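Local coordinates for Non-fluorescent flavoprotein (Photobacterium phosphoreum, PDB 1FVP) that binds flavin mononucleotide carrying a covalently attached myristate, two per subunit, and belongs to the bacterial luciferase family, although any monooxygenase activity of its own is uncertain, at residues A[7-12]-A[198-203]; A[94-99]-A[127-132]. All coordinates share one frame; numbering follows the deposited sequence.

Contact 1. Residues A[7-12]-A[198-203]; sequences GVFFVN and LLCFES. With FMA (6-(3-tetradecanoic acid) flavine mononucleotide), chain E.
Glu202 OE1 shares a hydrogen bond with Thr31 OG1, on helix 23-38, and forms a long, weak ion pair with Lys210 NZ, while the carboxylate that carries it leans against Phe10. The chain of Glu202, bent at chi2, brings its CD to 3.7 Å from Phe10 CD2. The carboxylate lies at the rim of the ring, with OE2 in the ring plane, and the two planes stand 74° apart. Over one face of the same ring lies the end of the fatty chain of a bound flavin: C15 packs against the ring, and C14 comes to 3.4 Å from Phe10 CB. The flavin derivative that owns this tail is hydrogen-bonded to Tyr88, Thr77 and Ser78 of the second subunit, so Phe10 helps line a pocket at the dimer interface. Behind these side chains, strands 6-11 and 195-199 run parallel, Gly7 bridging to Leu198, so the first and last strands in sequence lie side by side, consistent with the beta/alpha-barrel architecture of the luciferase family. At the bridge Leu198 CD2 rests on Gly7 CA at 3.6 Å. With chi1 at 82°, the ring of Phe9 folds back over its own backbone and reaches the main chain of Leu198 to Cys200. Its edge faces the Leu198 carbonyl, and Cys200 CB sits over one face, 3.5 Å from the centroid in a CH-pi contact. Cys200 SG stands above that ring at a greater distance, 4.7 Å from the centroid, and accepts a hydrogen bond from Glu202 N at 3.5 Å.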
loop_
_atom_site.group_PDB
_atom_site.type_symbol
_atom_site.label_atom_id
_atom_site.label_comp_id
_atom_site.label_asym_id
_atom_site.label_seq_id
_atom_site.Cartn_x
_atom_site.Cartn_y
_atom_site.Cartn_z
ATOM N N GLY A 7 -9.844 8.939 0.195
ATOM C CA GLY A 7 -9.449 7.518 0.330
ATOM C C GLY A 7 -9.915 7.029 1.696
ATOM O O GLY A 7 -10.470 7.849 2.440
ATOM N N VAL A 8 -9.711 5.767 1.991
ATOM C CA VAL A 8 -10.116 5.165 3.277
ATOM C C VAL A 8 -8.902 4.404 3.817
ATOM O O VAL A 8 -8.060 3.977 3.002
ATOM C CB VAL A 8 -11.342 4.263 3.054
ATOM C CG1 VAL A 8 -11.559 3.263 4.176
ATOM C CG2 VAL A 8 -12.612 5.038 2.779
ATOM N N PHE A 9 -8.839 4.228 5.123
ATOM C CA PHE A 9 -7.723 3.484 5.735
ATOM C C PHE A 9 -8.285 2.691 6.928
ATOM O O PHE A 9 -9.354 3.035 7.436
ATOM C CB PHE A 9 -6.581 4.368 6.149
ATOM C CG PHE A 9 -6.701 5.066 7.470
ATOM C CD1 PHE A 9 -6.238 4.454 8.636
ATOM C CD2 PHE A 9 -7.272 6.334 7.540
ATOM C CE1 PHE A 9 -6.340 5.100 9.851
ATOM C CE2 PHE A 9 -7.387 7.007 8.763
ATOM C CZ PHE A 9 -6.920 6.363 9.909
ATOM N N PHE A 10 -7.509 1.717 7.329
ATOM C CA PHE A 10 -7.801 0.805 8.430
ATOM C C PHE A 10 -6.527 0.574 9.265
ATOM O O PHE A 10 -5.450 0.461 8.648
ATOM C CB PHE A 10 -8.245 -0.562 7.923
ATOM C CG PHE A 10 -9.261 -0.665 6.853
ATOM C CD1 PHE A 10 -8.902 -0.647 5.518
ATOM C CD2 PHE A 10 -10.610 -0.813 7.174
ATOM C CE1 PHE A 10 -9.861 -0.762 4.524
ATOM C CE2 PHE A 10 -11.605 -0.919 6.204
ATOM C CZ PHE A 10 -11.211 -0.900 4.863
ATOM N N VAL A 11 -6.655 0.460 10.583
ATOM C CA VAL A 11 -5.395 0.169 11.315
ATOM C C VAL A 11 -5.281 -1.338 11.117
ATOM O O VAL A 11 -6.142 -1.916 10.425
ATOM C CB VAL A 11 -5.405 0.716 12.718
ATOM C CG1 VAL A 11 -5.639 2.229 12.761
ATOM C CG2 VAL A 11 -6.417 -0.007 13.580
ATOM N N ASN A 12 -4.287 -1.968 11.651
ATOM C CA ASN A 12 -4.101 -3.428 11.501
ATOM C C ASN A 12 -3.704 -3.843 12.919
ATOM O O ASN A 12 -2.542 -3.710 13.332
ATOM C CB ASN A 12 -3.127 -3.754 10.408
ATOM C CG ASN A 12 -2.717 -5.202 10.260
ATOM O OD1 ASN A 12 -3.411 -6.140 10.697
ATOM N ND2 ASN A 12 -1.556 -5.406 9.622
ATOM N N LEU A 198 -7.446 10.310 4.213
ATOM C CA LEU A 198 -7.492 8.869 4.426
ATOM C C LEU A 198 -8.194 8.863 5.797
ATOM O O LEU A 198 -7.452 9.179 6.755
ATOM C CB LEU A 198 -6.070 8.351 4.469
ATOM C CG LEU A 198 -5.308 8.121 3.194
ATOM C CD1 LEU A 198 -4.239 7.044 3.406
ATOM C CD2 LEU A 198 -6.291 7.682 2.107
ATOM N N LEU A 199 -9.474 8.587 5.799
ATOM C CA LEU A 199 -10.265 8.633 7.025
ATOM C C LEU A 199 -10.838 7.299 7.437
ATOM O O LEU A 199 -11.695 6.773 6.713
ATOM C CB LEU A 199 -11.317 9.741 6.783
ATOM C CG LEU A 199 -11.801 10.010 5.374
ATOM C CD1 LEU A 199 -12.367 8.766 4.702
ATOM C CD2 LEU A 199 -12.891 11.071 5.389
ATOM N N CYS A 200 -10.424 6.793 8.577
ATOM C CA CYS A 200 -10.860 5.523 9.163
ATOM C C CYS A 200 -12.247 5.625 9.775
ATOM O O CYS A 200 -12.334 6.367 10.776
ATOM C CB CYS A 200 -9.913 5.127 10.313
ATOM S SG CYS A 200 -10.270 3.487 11.015
ATOM N N PHE A 201 -13.244 4.931 9.281
ATOM C CA PHE A 201 -14.588 5.020 9.900
ATOM C C PHE A 201 -14.804 3.745 10.719
ATOM O O PHE A 201 -15.953 3.279 10.788
ATOM C CB PHE A 201 -15.688 5.134 8.884
ATOM C CG PHE A 201 -15.790 6.194 7.857
ATOM C CD1 PHE A 201 -16.216 7.471 8.208
ATOM C CD2 PHE A 201 -15.524 5.924 6.514
ATOM C CE1 PHE A 201 -16.328 8.487 7.274
ATOM C CE2 PHE A 201 -15.631 6.911 5.542
ATOM C CZ PHE A 201 -16.037 8.195 5.940
ATOM N N GLU A 202 -13.765 3.185 11.283
ATOM C CA GLU A 202 -13.870 1.926 12.014
ATOM C C GLU A 202 -14.081 2.045 13.500
ATOM O O GLU A 202 -13.981 0.985 14.167
ATOM C CB GLU A 202 -12.636 1.035 11.871
ATOM C CG GLU A 202 -12.170 0.396 10.594
ATOM C CD GLU A 202 -13.253 -0.102 9.685
ATOM O OE1 GLU A 202 -13.856 0.580 8.876
ATOM O OE2 GLU A 202 -13.447 -1.320 9.856
ATOM N N SER A 203 -14.309 3.221 14.021
ATOM C CA SER A 203 -14.503 3.257 15.505
ATOM C C SER A 203 -15.982 2.951 15.677
ATOM O O SER A 203 -16.401 2.415 16.700
ATOM C CB SER A 203 -14.043 4.562 16.069
ATOM O OG SER A 203 -13.912 5.557 15.049
HETATM N N1 FMA E . -3.289 -14.389 14.384
HETATM C C2 FMA E . -3.576 -14.468 15.687
HETATM O O2 FMA E . -2.899 -14.759 16.600
HETATM N N3 FMA E . -4.933 -14.148 16.096
HETATM C C4 FMA E . -5.876 -13.781 15.197
HETATM O O4 FMA E . -6.981 -13.534 15.645
HETATM C C4A FMA E . -5.540 -13.710 13.806
HETATM N N5 FMA E . -6.361 -13.373 12.835
HETATM C C5A FMA E . -6.094 -13.283 11.523
HETATM C C6 FMA E . -7.043 -12.930 10.571
HETATM C C7 FMA E . -6.657 -12.861 9.251
HETATM C C7M FMA E . -7.636 -12.466 8.090
HETATM C C8 FMA E . -5.313 -13.170 8.837
HETATM C C8M FMA E . -4.863 -13.110 7.417
HETATM C C9 FMA E . -4.404 -13.524 9.808
HETATM C C9A FMA E . -4.724 -13.607 11.130
HETATM N N10 FMA E . -3.865 -13.962 12.156
HETATM C C10 FMA E . -4.126 -14.048 13.464
HETATM C C1B FMA E . -2.416 -14.321 11.807
HETATM C C2B FMA E . -2.327 -15.714 11.046
HETATM O O2B FMA E . -3.368 -16.534 11.498
HETATM C C3B FMA E . -0.968 -16.274 11.421
HETATM O "O3'" FMA E . -0.772 -16.232 12.775
HETATM C C4B FMA E . 0.141 -15.574 10.632
HETATM O "O4'" FMA E . -0.476 -14.597 9.707
HETATM C C5B FMA E . 0.867 -16.672 9.819
HETATM O "O5'" FMA E . 2.001 -15.929 9.093
HETATM P P FMA E . 3.499 -16.420 9.029
HETATM O O1P FMA E . 3.343 -17.873 9.608
HETATM O O2P FMA E . 3.767 -16.496 7.607
HETATM O O3P FMA E . 4.272 -15.467 9.634
HETATM C "C1'" FMA E . -9.874 -14.609 11.868
HETATM O "O1'" FMA E . -10.821 -14.260 11.065
HETATM O "O2'" FMA E . -10.044 -15.554 12.673
HETATM C "C2'" FMA E . -8.908 -13.517 12.139
HETATM C "C3'" FMA E . -8.413 -12.647 11.004
HETATM C "C4'" FMA E . -8.928 -11.257 11.017
HETATM C "C5'" FMA E . -8.355 -10.195 10.108
HETATM C "C6'" FMA E . -8.276 -8.811 10.644
HETATM C "C7'" FMA E . -7.750 -8.636 12.060
HETATM C "C8'" FMA E . -7.911 -7.290 12.638
HETATM C "C9'" FMA E . -7.435 -6.066 11.843
HETATM C C11 FMA E . -8.551 -5.465 11.030
HETATM C C12 FMA E . -8.599 -5.710 9.563
HETATM C C13 FMA E . -7.826 -4.860 8.623
HETATM C C14 FMA E . -8.579 -3.932 7.719
HETATM C C15 FMA E . -8.651 -4.308 6.271
#

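Contact 2. Residues A[94-99]-A[127-132]; sequences FKWDDI and QLMLHV. With FMA (6-(3-tetradecanoic acid) flavine mononucleotide), chain D.
Met129 reaches from its strand to the chain that leaves Phe94. Its CB lies 3.5 Å from Phe94 O, and CG is held beside the backbone N (chi1 -42°), which keeps it against that same carbonyl. SD passes Phe94 O at 4.1 Å. There the chain bends at chi3, and the CE methyl swings round to Trp96, meeting its CB at 3.8 Å and its backbone N at 3.6 Å. The Met129 carbonyl in turn receives a CA-H...O contact from Trp96. Upstream, the main chains are joined by a hydrogen bond from Phe94 N to Gln127 O (2.6 Å), where strand 92-94 runs parallel to strand 126-134; with helix 100-116 between them in sequence, the two form a beta-alpha-beta unit of the barrel-like fold. Phe94 CB also touches Leu128 CD1, at 3.8 Å. Further down, the indole of Trp96 and the imidazole of His131 meet obliquely, their planes 60° apart and the centroids of the five-membered rings 4.3 Å apart. Asn172 spans both segments, its side chain bonding His131 N and Trp96 O. Just beyond, Val132 CG2 packs at 3.5 Å on C13 of the fatty tail of a second bound flavin.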
loop_
_atom_site.group_PDB
_atom_site.type_symbol
_atom_site.label_atom_id
_atom_site.label_comp_id
_atom_site.label_asym_id
_atom_site.label_seq_id
_atom_site.Cartn_x
_atom_site.Cartn_y
_atom_site.Cartn_z
ATOM N N PHE A 94 0.321 12.450 6.832
ATOM C CA PHE A 94 0.207 12.930 8.216
ATOM C C PHE A 94 -0.318 11.874 9.150
ATOM O O PHE A 94 -1.296 11.221 8.777
ATOM C CB PHE A 94 -0.522 14.285 8.251
ATOM C CG PHE A 94 0.427 15.362 7.759
ATOM C CD1 PHE A 94 1.488 15.757 8.587
ATOM C CD2 PHE A 94 0.308 15.918 6.499
ATOM C CE1 PHE A 94 2.388 16.725 8.196
ATOM C CE2 PHE A 94 1.220 16.890 6.068
ATOM C CZ PHE A 94 2.250 17.283 6.917
ATOM N N LYS A 95 0.340 11.721 10.297
ATOM C CA LYS A 95 -0.129 10.704 11.250
ATOM C C LYS A 95 -1.472 11.105 11.869
ATOM O O LYS A 95 -1.940 12.244 11.930
ATOM C CB LYS A 95 0.840 10.259 12.314
ATOM C CG LYS A 95 1.929 9.343 11.733
ATOM C CD LYS A 95 2.401 8.378 12.780
ATOM C CE LYS A 95 2.969 9.017 14.018
ATOM N NZ LYS A 95 4.096 8.183 14.541
ATOM N N TRP A 96 -2.118 10.072 12.328
ATOM C CA TRP A 96 -3.443 10.031 12.965
ATOM C C TRP A 96 -3.293 10.415 14.429
ATOM O O TRP A 96 -4.113 11.262 14.824
ATOM C CB TRP A 96 -3.990 8.696 12.652
ATOM C CG TRP A 96 -4.480 7.489 13.272
ATOM C CD1 TRP A 96 -5.276 6.605 12.577
ATOM C CD2 TRP A 96 -4.315 6.870 14.550
ATOM N NE1 TRP A 96 -5.606 5.520 13.331
ATOM C CE2 TRP A 96 -5.039 5.664 14.566
ATOM C CE3 TRP A 96 -3.633 7.220 15.693
ATOM C CZ2 TRP A 96 -5.114 4.820 15.661
ATOM C CZ3 TRP A 96 -3.689 6.381 16.793
ATOM C CH2 TRP A 96 -4.422 5.198 16.792
ATOM N N ASP A 97 -2.328 9.856 15.132
ATOM C CA ASP A 97 -2.072 10.129 16.541
ATOM C C ASP A 97 -1.125 11.318 16.776
ATOM O O ASP A 97 -0.308 11.312 17.724
ATOM C CB ASP A 97 -1.575 8.931 17.338
ATOM C CG ASP A 97 -0.605 8.031 16.631
ATOM O OD1 ASP A 97 -0.403 8.105 15.422
ATOM O OD2 ASP A 97 -0.036 7.189 17.356
ATOM N N ASP A 98 -1.260 12.325 15.951
ATOM C CA ASP A 98 -0.428 13.522 16.070
ATOM C C ASP A 98 -1.321 14.673 16.493
ATOM O O ASP A 98 -2.194 15.043 15.697
ATOM C CB ASP A 98 0.322 13.757 14.754
ATOM C CG ASP A 98 1.744 13.222 14.925
ATOM O OD1 ASP A 98 2.158 13.042 16.087
ATOM O OD2 ASP A 98 2.422 12.991 13.906
ATOM N N ILE A 99 -1.094 15.172 17.698
ATOM C CA ILE A 99 -1.928 16.328 18.132
ATOM C C ILE A 99 -1.811 17.297 16.959
ATOM O O ILE A 99 -0.681 17.669 16.582
ATOM C CB ILE A 99 -1.382 16.897 19.469
ATOM C CG1 ILE A 99 -1.908 16.051 20.659
ATOM C CG2 ILE A 99 -1.701 18.395 19.690
ATOM C CD1 ILE A 99 -0.941 16.140 21.884
ATOM N N GLN A 127 -1.245 13.977 2.655
ATOM C CA GLN A 127 -2.414 13.092 2.876
ATOM C C GLN A 127 -2.634 13.089 4.403
ATOM O O GLN A 127 -1.683 12.795 5.146
ATOM C CB GLN A 127 -2.305 11.671 2.387
ATOM C CG GLN A 127 -2.448 11.423 0.919
ATOM C CD GLN A 127 -3.833 11.098 0.462
ATOM O OE1 GLN A 127 -4.041 10.859 -0.712
ATOM N NE2 GLN A 127 -4.823 11.066 1.341
ATOM N N LEU A 128 -3.867 13.413 4.730
ATOM C CA LEU A 128 -4.294 13.517 6.144
ATOM C C LEU A 128 -5.069 12.280 6.574
ATOM O O LEU A 128 -6.040 11.937 5.876
ATOM C CB LEU A 128 -5.027 14.857 6.204
ATOM C CG LEU A 128 -5.321 15.510 7.533
ATOM C CD1 LEU A 128 -4.074 15.652 8.389
ATOM C CD2 LEU A 128 -5.964 16.875 7.265
ATOM N N MET A 129 -4.602 11.674 7.660
ATOM C CA MET A 129 -5.189 10.469 8.221
ATOM C C MET A 129 -5.954 10.739 9.540
ATOM O O MET A 129 -5.319 10.891 10.605
ATOM C CB MET A 129 -4.218 9.344 8.516
ATOM C CG MET A 129 -3.161 9.072 7.521
ATOM S SD MET A 129 -2.417 7.429 7.882
ATOM C CE MET A 129 -1.942 7.673 9.593
ATOM N N LEU A 130 -7.263 10.688 9.420
ATOM C CA LEU A 130 -8.241 10.874 10.465
ATOM C C LEU A 130 -9.139 9.636 10.694
ATOM O O LEU A 130 -9.569 8.896 9.811
ATOM C CB LEU A 130 -9.155 12.036 10.068
ATOM C CG LEU A 130 -8.625 13.327 9.541
ATOM C CD1 LEU A 130 -9.643 13.990 8.628
ATOM C CD2 LEU A 130 -8.303 14.227 10.734
ATOM N N HIS A 131 -9.483 9.491 11.954
ATOM C CA HIS A 131 -10.323 8.492 12.582
ATOM C C HIS A 131 -11.747 8.991 12.766
ATOM O O HIS A 131 -12.089 9.264 13.934
ATOM C CB HIS A 131 -9.807 8.117 14.014
ATOM C CG HIS A 131 -9.409 6.688 14.043
ATOM N ND1 HIS A 131 -8.183 6.173 14.340
ATOM C CD2 HIS A 131 -10.199 5.620 13.727
ATOM C CE1 HIS A 131 -8.242 4.848 14.226
ATOM N NE2 HIS A 131 -9.435 4.484 13.846
ATOM N N VAL A 132 -12.552 9.126 11.746
ATOM C CA VAL A 132 -13.942 9.593 11.894
ATOM C C VAL A 132 -14.810 8.690 12.767
ATOM O O VAL A 132 -14.606 7.463 12.897
ATOM C CB VAL A 132 -14.555 9.725 10.481
ATOM C CG1 VAL A 132 -16.065 9.768 10.457
ATOM C CG2 VAL A 132 -14.007 10.963 9.789
HETATM N N1 FMA D . -12.312 24.036 -0.772
HETATM C C2 FMA D . -11.771 23.432 -1.832
HETATM O O2 FMA D . -10.912 23.812 -2.534
HETATM N N3 FMA D . -12.263 22.118 -2.223
HETATM C C4 FMA D . -13.252 21.514 -1.536
HETATM O O4 FMA D . -13.633 20.424 -1.904
HETATM C C4A FMA D . -13.820 22.182 -0.407
HETATM N N5 FMA D . -14.784 21.687 0.327
HETATM C C5A FMA D . -15.359 22.266 1.393
HETATM C C6 FMA D . -16.382 21.659 2.117
HETATM C C7 FMA D . -16.904 22.332 3.193
HETATM C C7M FMA D . -18.052 21.751 4.091
HETATM C C8 FMA D . -16.425 23.640 3.575
HETATM C C8M FMA D . -16.965 24.411 4.735
HETATM C C9 FMA D . -15.414 24.212 2.832
HETATM C C9A FMA D . -14.846 23.590 1.760
HETATM N N10 FMA D . -13.821 24.108 0.979
HETATM C C10 FMA D . -13.265 23.523 -0.081
HETATM C C1B FMA D . -13.244 25.484 1.320
HETATM C C2B FMA D . -11.728 25.691 0.892
HETATM O O2B FMA D . -11.163 26.162 2.102
HETATM C C3B FMA D . -11.659 26.684 -0.246
HETATM O "O3'" FMA D . -12.871 26.764 -0.924
HETATM C C4B FMA D . -10.542 26.443 -1.267
HETATM O "O4'" FMA D . -9.225 26.433 -0.607
HETATM C C5B FMA D . -10.528 27.570 -2.337
HETATM O "O5'" FMA D . -9.118 28.207 -2.267
HETATM P P FMA D . -8.739 29.736 -2.147
HETATM O O1P FMA D . -9.227 30.248 -3.547
HETATM O O2P FMA D . -9.504 30.298 -1.051
HETATM O O3P FMA D . -7.395 29.818 -1.838
HETATM C "C1'" FMA D . -18.731 19.509 0.297
HETATM O "O1'" FMA D . -19.477 19.744 1.323
HETATM O "O2'" FMA D . -19.264 19.192 -0.771
HETATM C "C2'" FMA D . -17.465 20.301 0.314
HETATM C "C3'" FMA D . -16.812 20.313 1.703
HETATM C "C4'" FMA D . -15.767 19.240 1.738
HETATM C "C5'" FMA D . -16.104 17.873 2.284
HETATM C "C6'" FMA D . -15.051 17.323 3.213
HETATM C "C7'" FMA D . -15.029 15.801 3.240
HETATM C "C8'" FMA D . -15.316 15.161 4.532
HETATM C "C9'" FMA D . -14.176 14.810 5.472
HETATM C C11 FMA D . -14.623 14.513 6.871
HETATM C C12 FMA D . -15.875 13.774 7.173
HETATM C C13 FMA D . -16.200 13.405 8.581
HETATM C C14 FMA D . -17.447 12.611 8.809
HETATM C C15 FMA D . -18.645 13.069 8.028
#

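In the fold
From the N terminus, strand 6-11 starts the sheet, and contact 1 pairs it with strand 195-199, which is 186 residues on at the closest ends of the two segments. Contact 2 lies wholly within that span: the chain leaves strand 92-94, runs through helix 100-116 and returns as strand 126-134, with 27 residues between the segments. The two loops therefore nest and do not cross. Strands 126-134 and 195-199 are neighbours, linked by probable hydrogen bonds from Leu198 N to Leu128 O and from Cys200 N to Leu130 O. Within the sheet the run 6-11, 195-199, 126-134, 92-94 is contiguous. Phe9 of contact 1 also packs against Met129 and Trp96 of contact 2.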